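PDB 6SXT: alpha-L-arabinofuranosidase B, which hydrolyses terminal non-reducing alpha-L-arabinofuranoside residues from arabinoxylan, arabinan and related plant polysaccharides. Local coordinates for residues Y130-N133 against E134-G137; T138-G141 against D142-E145; T172-G175 against A176-E180; G211-E214 against G215-G219. All blocks are in the same frame, centred on the assembly; numbering follows the deposited sequence.

Contact 1: residues Y130-N133 against E134-G137; sequences YRNN and EATG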
loop_
_atom_site.group_PDB
_atom_site.type_symbol
_atom_site.label_atom_id
_atom_site.label_comp_id
_atom_site.label_asym_id
_atom_site.label_seq_id
_atom_site.Cartn_x
_atom_site.Cartn_y
_atom_site.Cartn_z
ATOM N N TYR A 130 -0.630 1.829 10.148
ATOM C CA TYR A 130 0.290 1.404 11.204
ATOM C C TYR A 130 0.682 2.603 12.066
ATOM O O TYR A 130 0.668 3.763 11.620
ATOM C CB TYR A 130 1.562 0.776 10.616
ATOM C CG TYR A 130 1.329 -0.491 9.829
ATOM C CD1 TYR A 130 0.976 -0.453 8.496
ATOM C CD2 TYR A 130 1.445 -1.741 10.415
ATOM C CE1 TYR A 130 0.708 -1.598 7.782
ATOM C CE2 TYR A 130 1.210 -2.924 9.710
ATOM C CZ TYR A 130 0.833 -2.840 8.378
ATOM O OH TYR A 130 0.561 -3.971 7.654
ATOM N N ARG A 131 1.099 2.300 13.297
ATOM C CA ARG A 131 1.415 3.372 14.270
ATOM C C ARG A 131 2.276 2.864 15.384
ATOM O O ARG A 131 2.242 1.638 15.681
ATOM C CB ARG A 131 0.096 3.932 14.824
ATOM C CG ARG A 131 0.190 5.234 15.566
ATOM C CD ARG A 131 -1.192 5.903 15.718
ATOM N NE ARG A 131 -1.010 7.278 16.053
ATOM C CZ ARG A 131 -1.657 8.283 15.527
ATOM N NH1 ARG A 131 -2.668 8.068 14.695
ATOM N NH2 ARG A 131 -1.313 9.512 15.824
ATOM N N ASN A 132 2.962 3.798 16.028
ATOM C CA ASN A 132 3.624 3.533 17.334
ATOM C C ASN A 132 3.434 4.809 18.149
ATOM O O ASN A 132 4.034 5.806 17.793
ATOM C CB ASN A 132 5.076 3.140 17.225
ATOM C CG ASN A 132 5.649 2.710 18.570
ATOM O OD1 ASN A 132 5.319 3.305 19.594
ATOM N ND2 ASN A 132 6.445 1.667 18.586
ATOM N N ASN A 133 2.548 4.764 19.151
ATOM C CA ASN A 133 2.295 5.920 20.036
ATOM C C ASN A 133 3.192 5.910 21.277
ATOM O O ASN A 133 3.022 6.832 22.104
ATOM C CB ASN A 133 0.823 5.975 20.404
ATOM C CG ASN A 133 -0.037 6.458 19.263
ATOM O OD1 ASN A 133 0.412 7.236 18.420
ATOM N ND2 ASN A 133 -1.295 6.024 19.220
ATOM N N GLU A 134 4.067 4.941 21.422
ATOM C CA GLU A 134 5.005 4.856 22.574
ATOM C C GLU A 134 6.460 4.901 22.103
ATOM O O GLU A 134 7.260 4.043 22.476
ATOM C CB GLU A 134 4.675 3.585 23.350
ATOM C CG GLU A 134 3.250 3.610 23.890
ATOM C CD GLU A 134 2.790 2.356 24.630
ATOM O OE1 GLU A 134 3.565 1.378 24.707
ATOM O OE2 GLU A 134 1.647 2.361 25.130
ATOM N N ALA A 135 6.743 5.757 21.141
ATOM C CA ALA A 135 8.039 5.804 20.464
ATOM C C ALA A 135 9.052 6.507 21.336
ATOM O O ALA A 135 8.661 7.398 22.127
ATOM C CB ALA A 135 7.911 6.514 19.129
ATOM N N THR A 136 10.279 6.080 21.250
ATOM C CA THR A 136 11.348 6.741 22.025
ATOM C C THR A 136 12.451 7.190 21.093
ATOM O O THR A 136 12.720 6.587 20.037
ATOM C CB THR A 136 11.726 5.843 23.200
ATOM O OG1 THR A 136 12.233 4.681 22.600
ATOM C CG2 THR A 136 10.553 5.440 24.065
ATOM N N GLY A 137 13.052 8.314 21.463
ATOM C CA GLY A 137 14.134 8.895 20.676
ATOM C C GLY A 137 13.683 9.839 19.581
ATOM O O GLY A 137 14.540 10.512 19.011
HETATM O O HOH W 1 7.329 1.235 21.452
HETATM O O HOH W 2 5.333 8.228 21.053
#
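Asn132 OD1 takes the backbone N-H of Glu134 at 2.8 Å, the amide hydrogen pointing moderately off line (142° at H). The donor comes in nearly head-on to the carbonyl, with a C=O...N angle of 164°. Because the acceptor and the N-H are two residues apart, the geometry is that of an Asx turn, and it bends the chain just where strand 130-132 ends. With chi1 at -173°, CG of Asn132 stands beside its own carbonyl carbon, so the amide reaches forward along the chain. Its other end is held too: ND2 donates to His84 O and to a water 3.0 Å away that lies within bonding distance of Glu134 O. A second water closes the far side of the bend, accepting from Ala135 N at 2.8 Å and donating weakly to Asn133 O. Asn133 folds back over the strand instead, where its OD1 accepts from Arg131 NE at 2.8 Å; the guanidinium goes on through NH2 to the carbonyl of the substrate-binding Gly280. The Asn132 amide is thus fixed in rotation by bonds at both ends, and neutral groups do the turning, while the Glu134 carboxylate heads away.

Contact 2: residues T138-G141 against D142-E145; sequences TATG and DEAE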
loop_
_atom_site.group_PDB
_atom_site.type_symbol
_atom_site.label_atom_id
_atom_site.label_comp_id
_atom_site.label_asym_id
_atom_site.label_seq_id
_atom_site.Cartn_x
_atom_site.Cartn_y
_atom_site.Cartn_z
ATOM N N THR A 138 12.418 9.827 19.209
ATOM C CA THR A 138 11.882 10.695 18.146
ATOM C C THR A 138 11.872 12.120 18.669
ATOM O O THR A 138 11.715 12.372 19.910
ATOM C CB THR A 138 10.490 10.252 17.710
ATOM O OG1 THR A 138 9.782 9.973 18.921
ATOM C CG2 THR A 138 10.519 9.025 16.820
ATOM N N ALA A 139 11.977 13.052 17.733
ATOM C CA ALA A 139 11.953 14.488 18.085
ATOM C C ALA A 139 10.585 14.886 18.640
ATOM O O ALA A 139 9.501 14.475 18.139
ATOM C CB ALA A 139 12.341 15.301 16.873
ATOM N N THR A 140 10.621 15.767 19.652
ATOM C CA THR A 140 9.398 16.359 20.214
ATOM C C THR A 140 9.558 17.876 20.264
ATOM O O THR A 140 10.696 18.373 20.086
ATOM C CB THR A 140 9.045 15.761 21.587
ATOM O OG1 THR A 140 10.126 16.075 22.457
ATOM C CG2 THR A 140 8.774 14.270 21.493
ATOM N N GLY A 141 8.443 18.572 20.423
ATOM C CA GLY A 141 8.484 20.037 20.494
ATOM C C GLY A 141 9.098 20.605 19.223
ATOM O O GLY A 141 8.619 20.233 18.131
ATOM N N ASP A 142 10.073 21.487 19.350
ATOM C CA ASP A 142 10.687 22.165 18.179
ATOM C C ASP A 142 11.999 21.487 17.817
ATOM O O ASP A 142 12.820 22.075 17.117
ATOM C CB ASP A 142 10.856 23.669 18.502
ATOM C CG ASP A 142 10.891 24.540 17.253
ATOM O OD1 ASP A 142 10.109 24.236 16.287
ATOM O OD2 ASP A 142 11.660 25.526 17.298
ATOM N N GLU A 143 12.279 20.296 18.353
ATOM C CA GLU A 143 13.562 19.609 18.094
ATOM C C GLU A 143 13.671 19.236 16.605
ATOM O O GLU A 143 12.645 18.882 15.990
ATOM C CB GLU A 143 13.724 18.340 18.912
ATOM C CG GLU A 143 13.889 18.618 20.410
ATOM C CD GLU A 143 13.715 17.386 21.262
ATOM O OE1 GLU A 143 13.363 16.285 20.747
ATOM O OE2 GLU A 143 13.963 17.521 22.477
ATOM N N ALA A 144 14.908 19.222 16.134
ATOM C CA ALA A 144 15.201 18.911 14.735
ATOM C C ALA A 144 15.026 17.414 14.482
ATOM O O ALA A 144 15.427 16.574 15.277
ATOM C CB ALA A 144 16.561 19.362 14.369
ATOM N N GLU A 145 14.591 17.146 13.259
ATOM C CA GLU A 145 14.540 15.757 12.748
ATOM C C GLU A 145 14.637 15.762 11.226
ATOM O O GLU A 145 14.305 16.730 10.569
ATOM C CB GLU A 145 13.237 15.056 13.159
ATOM C CG GLU A 145 11.978 15.656 12.591
ATOM C CD GLU A 145 10.681 14.992 12.976
ATOM O OE1 GLU A 145 10.747 13.933 13.657
ATOM O OE2 GLU A 145 9.608 15.537 12.678
HETATM O O HOH W 3 12.464 14.316 22.178
HETATM O O HOH W 4 12.520 12.154 15.026
#
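The carboxylate of Glu143 is met from above its plane by the backbone N-H of Thr140: OE1 accepts at 3.0 Å in an almost straight bond (172° at H), with the donor 51° out of the plane. The same OE1 accepts a short bond from a water 2.6 Å away, and that water also donates to Thr138 O and accepts from Thr140 OG1. Two donors thus grip OE1. With chi1 at -69° and the rest of the chain extended, the Glu143 side chain doubles back beside Thr140, the two running in the same direction.

The carboxylate of Glu145 has Ala139 CB 3.8 Å from its OE1. This oxygen also accepts from Asn166 ND2 and from a second water, which is reached in turn by Ala139 N. Ala139 is the apolar centre: its methyl points to the returning chain and lies 3.9 Å from Glu143 CB and 3.8 Å from Glu145 CB. Asp142 leads away from the 138-141 segment, its OD1 accepting from the backbone N-H of Met268, and Lys270 NZ donates to the carbonyls of Gly141 and Glu143.

A backbone bond from Glu143 N to Thr140 O, 3.0 Å long, closes a type II' beta turn, with Gly141 at the second position where positive phi suits glycine, and the turn sends the chain back toward strand 145-152 of the large antiparallel sheet of the catalytic domain.

Contact 3: residues T172-G175 against A176-E180; sequences TDTG and AGHME. With LXE ([(1~{S},2~{S},3~{S},4~{S})-2-(hydroxymethyl)-3,4-bis(oxidanyl)cyclopentyl]azanium), chain G.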
loop_
_atom_site.group_PDB
_atom_site.type_symbol
_atom_site.label_atom_id
_atom_site.label_comp_id
_atom_site.label_asym_id
_atom_site.label_seq_id
_atom_site.Cartn_x
_atom_site.Cartn_y
_atom_site.Cartn_z
ATOM N N THR A 172 -5.273 11.714 18.040
ATOM C CA THR A 172 -6.272 12.778 17.803
ATOM C C THR A 172 -5.591 14.071 17.374
ATOM O O THR A 172 -4.365 14.222 17.525
ATOM C CB THR A 172 -7.124 13.054 19.076
ATOM O OG1 THR A 172 -6.316 13.720 20.041
ATOM C CG2 THR A 172 -7.709 11.775 19.638
ATOM N N ASP A 173 -6.391 14.966 16.787
ATOM C CA ASP A 173 -5.919 16.299 16.341
ATOM C C ASP A 173 -5.742 17.193 17.565
ATOM O O ASP A 173 -6.763 17.674 18.084
ATOM C CB ASP A 173 -6.894 16.868 15.326
ATOM C CG ASP A 173 -6.483 18.196 14.729
ATOM O OD1 ASP A 173 -5.579 18.858 15.293
ATOM O OD2 ASP A 173 -7.151 18.587 13.742
ATOM N N THR A 174 -4.521 17.423 17.979
ATOM C CA THR A 174 -4.147 18.315 19.093
ATOM C C THR A 174 -3.661 19.666 18.588
ATOM O O THR A 174 -3.137 20.435 19.411
ATOM C CB THR A 174 -3.160 17.601 20.004
ATOM O OG1 THR A 174 -2.025 17.236 19.200
ATOM C CG2 THR A 174 -3.789 16.379 20.626
ATOM N N GLY A 175 -3.783 19.929 17.295
ATOM C CA GLY A 175 -3.577 21.270 16.751
ATOM C C GLY A 175 -2.446 21.434 15.772
ATOM O O GLY A 175 -1.543 20.562 15.680
ATOM N N ALA A 176 -2.412 22.603 15.163
ATOM C CA ALA A 176 -1.318 23.018 14.259
ATOM C C ALA A 176 0.018 22.785 14.945
ATOM O O ALA A 176 0.235 23.192 16.127
ATOM C CB ALA A 176 -1.492 24.476 13.870
ATOM N N GLY A 177 0.984 22.201 14.221
ATOM C CA GLY A 177 2.330 21.989 14.733
ATOM C C GLY A 177 2.538 20.702 15.509
ATOM O O GLY A 177 3.670 20.495 15.957
ATOM N N HIS A 178 1.495 19.905 15.681
ATOM C CA HIS A 178 1.553 18.642 16.447
ATOM C C HIS A 178 1.791 17.447 15.510
ATOM O O HIS A 178 1.585 16.300 15.914
ATOM C CB HIS A 178 0.291 18.448 17.296
ATOM C CG HIS A 178 0.263 19.432 18.440
ATOM N ND1 HIS A 178 0.490 19.036 19.751
ATOM C CD2 HIS A 178 0.059 20.776 18.478
ATOM C CE1 HIS A 178 0.432 20.102 20.557
ATOM N NE2 HIS A 178 0.117 21.167 19.821
ATOM N N MET A 179 2.276 17.734 14.318
ATOM C CA MET A 179 2.666 16.683 13.345
ATOM C C MET A 179 3.813 17.227 12.513
ATOM O O MET A 179 3.935 18.442 12.273
ATOM C CB MET A 179 1.521 16.351 12.385
ATOM C CG MET A 179 0.562 15.361 12.972
ATOM S SD MET A 179 -0.822 15.035 11.887
ATOM C CE MET A 179 0.080 14.074 10.667
ATOM N N GLU A 180 4.644 16.319 12.030
ATOM C CA GLU A 180 5.569 16.622 10.923
ATOM C C GLU A 180 5.840 15.304 10.189
ATOM O O GLU A 180 6.641 14.464 10.708
ATOM C CB GLU A 180 6.849 17.182 11.476
ATOM C CG GLU A 180 7.821 17.654 10.397
ATOM C CD GLU A 180 9.006 18.380 10.989
ATOM O OE1 GLU A 180 9.836 17.761 11.669
ATOM O OE2 GLU A 180 9.068 19.638 10.763
HETATM C "C1'" LXE G . -5.134 16.491 11.286
HETATM C "C2'" LXE G . -4.599 15.116 10.883
HETATM O "O2'" LXE G . -3.866 14.533 11.899
HETATM C "C3'" LXE G . -3.797 15.474 9.708
HETATM O "O3'" LXE G . -3.366 14.226 9.020
HETATM C "C4'" LXE G . -4.818 16.219 8.875
HETATM C "C5'" LXE G . -4.187 17.171 7.876
HETATM O "O5'" LXE G . -3.262 18.079 8.432
HETATM C "C6'" LXE G . -5.689 16.963 9.965
HETATM N "N1'" LXE G . -7.090 16.506 9.740
#
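Hydrogen bonds set the backbone first. His178 N donates to Gly175 O over 3.1 Å, closing a type II beta turn whose third residue, Gly177, has the positive phi that such a turn favours. Just upstream, Asp173 OD1 accepts from Gly175 N at 2.9 Å, the donor lying nearly along the C-O axis; this is an Asx turn, and it places the glycine at the mouth of the next bend. The other oxygen, OD2, accepts from ND2 of the substrate-binding Asn206.

Contacts with the imidazole come next. Thr174 lies across the His178 side chain at about a right angle, and its CB sits over the ring face in a CH-pi contact, 4.3 Å from the centroid. On a face too is Thr174 O, displaced toward the rim, whereas Gly175 O is at the ring edge, near its plane. With chi1 at -70°, His178 CG stands anti to its carbonyl carbon, and the ring turns back toward Thr174 and Gly175. Thr174 OG1 and His178 ND1 both bond OE2 of Glu271, so one carboxylate oxygen ties the two side chains together.

The closest approaches to the ligand are made by Met179 and Asp173. Chi1 of Met179 (-84°) and its extended chi2 carry SD to 3.1 Å from O2' of the bound aminocyclopentitol, and the bend at chi3 sets CE 3.8 Å from O3'. Asp173 OD2 lies 3.8 Å from C1'. An Asx turn and a type II turn in succession bring Asp173 and Met179 to the catalytic pocket, which also holds the nucleophile Glu205 and the proton donor Asp281.

Contact 4: residues G211-E214 against G215-G219; sequences GADE and GYNSG. With EDO (1,2-ethanediol), chain P.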
loop_
_atom_site.group_PDB
_atom_site.type_symbol
_atom_site.label_atom_id
_atom_site.label_comp_id
_atom_site.label_asym_id
_atom_site.label_seq_id
_atom_site.Cartn_x
_atom_site.Cartn_y
_atom_site.Cartn_z
ATOM N N GLY A 211 4.901 24.054 0.466
ATOM C CA GLY A 211 5.943 25.077 0.638
ATOM C C GLY A 211 5.509 26.087 1.691
ATOM O O GLY A 211 4.600 25.781 2.449
ATOM N N ALA A 212 6.109 27.275 1.664
ATOM C CA ALA A 212 5.872 28.324 2.684
ATOM C C ALA A 212 4.404 28.751 2.736
ATOM O O ALA A 212 3.931 29.153 3.834
ATOM C CB ALA A 212 6.780 29.513 2.386
ATOM N N ASP A 213 3.683 28.789 1.623
ATOM C CA ASP A 213 2.337 29.367 1.563
ATOM C C ASP A 213 1.281 28.291 1.785
ATOM O O ASP A 213 1.464 27.127 1.360
ATOM C CB ASP A 213 2.105 30.146 0.258
ATOM C CG ASP A 213 2.995 31.373 0.118
ATOM O OD1 ASP A 213 3.386 31.930 1.152
ATOM O OD2 ASP A 213 3.347 31.745 -1.019
ATOM N N GLU A 214 0.180 28.619 2.461
ATOM C CA GLU A 214 -1.011 27.755 2.421
ATOM C C GLU A 214 -1.458 27.612 0.968
ATOM O O GLU A 214 -1.201 28.578 0.154
ATOM C CB GLU A 214 -2.207 28.213 3.261
ATOM C CG GLU A 214 -2.064 27.883 4.745
ATOM C CD GLU A 214 -3.205 28.403 5.606
ATOM O OE1 GLU A 214 -3.921 29.312 5.138
ATOM O OE2 GLU A 214 -3.405 27.900 6.714
ATOM N N GLY A 215 -1.995 26.443 0.619
ATOM C CA GLY A 215 -2.479 26.153 -0.753
ATOM C C GLY A 215 -1.355 25.964 -1.776
ATOM O O GLY A 215 -0.440 25.179 -1.550
ATOM N N TYR A 216 -1.398 26.662 -2.920
ATOM C CA TYR A 216 -0.465 26.463 -4.058
ATOM C C TYR A 216 0.938 26.953 -3.753
ATOM O O TYR A 216 1.141 28.084 -3.293
ATOM C CB TYR A 216 -1.056 27.183 -5.282
ATOM C CG TYR A 216 -0.238 27.070 -6.537
ATOM C CD1 TYR A 216 -0.093 25.848 -7.166
ATOM C CD2 TYR A 216 0.424 28.169 -7.076
ATOM C CE1 TYR A 216 0.623 25.745 -8.352
ATOM C CE2 TYR A 216 1.168 28.068 -8.246
ATOM C CZ TYR A 216 1.243 26.858 -8.897
ATOM O OH TYR A 216 2.022 26.794 -10.016
ATOM N N ASN A 217 1.939 26.152 -4.112
ATOM C CA ASN A 217 3.352 26.541 -4.182
ATOM C C ASN A 217 3.884 25.989 -5.497
ATOM O O ASN A 217 3.744 24.751 -5.742
ATOM C CB ASN A 217 4.155 26.065 -2.995
ATOM C CG ASN A 217 3.754 26.749 -1.706
ATOM O OD1 ASN A 217 4.444 27.726 -1.332
ATOM N ND2 ASN A 217 2.761 26.168 -1.011
ATOM N N SER A 218 4.364 26.897 -6.354
ATOM C CA SER A 218 4.717 26.564 -7.758
ATOM C C SER A 218 5.916 25.636 -7.778
ATOM O O SER A 218 6.168 25.014 -8.822
ATOM C CB SER A 218 4.958 27.881 -8.560
ATOM O OG SER A 218 6.152 28.542 -8.049
ATOM N N GLY A 219 6.759 25.676 -6.751
ATOM C CA GLY A 219 8.036 24.982 -6.800
ATOM C C GLY A 219 7.899 23.507 -6.412
ATOM O O GLY A 219 8.968 22.877 -6.363
HETATM C C1 EDO P . 7.888 26.998 -4.203
HETATM O O1 EDO P . 6.802 27.689 -4.841
HETATM C C2 EDO P . 7.761 26.426 -2.810
HETATM O O2 EDO P . 7.723 24.943 -2.553
HETATM O O HOH W 5 7.039 27.872 -1.258
HETATM O O HOH W 6 0.818 24.432 0.888
HETATM O O HOH W 7 2.891 30.511 -3.355
HETATM O O HOH W 8 -0.367 30.063 -2.176
#
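Next to the substrate-binding residues, between strands 208-209 and 227-235, the chain makes a surface loop closed by the side-chain amide of Asn217, which pairs with both the N-H and the C=O of Asp213. Asn217 OD1 accepts from Asp213 N over 3.2 Å; the donor sits in the carbonyl plane, on a lone pair. Asn217 ND2 returns a bond of 2.9 Å to Asp213 O, and that acceptor lies within 5° of the amide plane. ND2 also bonds Ser210 OG. With chi1 at -67° the amide reaches toward residues 211-214, and CG packs 3.6 Å from Gly211 CA, where the lack of a side chain leaves room for it.

Waters bridge further polar groups of the bend. One molecule donates to Asn217 OD1 and accepts from Ala212 N; another reaches both Asp213 O and Gly215 O. A third lies within reach of both Asp213 OD2 and Tyr216 O, linking the carboxylate to the backbone of residues 215-219.

Beyond the paired amide, Glu214 swings away and accepts through OE2 from ND2 of Asn207, a substrate-binding residue, which puts it in the second shell of the active site. At the far end, a 1,2-ethanediol molecule, probably from the crystallisation liquor, has its O1 2.8 Å from Gly219 N, in a weak hydrogen bond.

All four contacts belong to the catalytic domain and follow one another in series along the chain. Contacts 1 and 2 adjoin, 14 Å between centres, and together form the link from strand 130-132, in a four-stranded sheet, to strand 145-152 of the large antiparallel sheet. Contact 3, its centre about 13 Å from that of contact 2, leads into strand 180-185 of a second four-stranded sheet, whose edge strand 208-209 leads to contact 4; the centres of contacts 3 and 4 are about 20 Å apart. Contacts 2 and 3 touch where Glu145 OE2 lies 2.5 Å from Glu180 OE1, a distance that suggests a shared proton. Contact 3 lines the active site itself; contacts 1 and 4 reach its substrate-binding residues from further out.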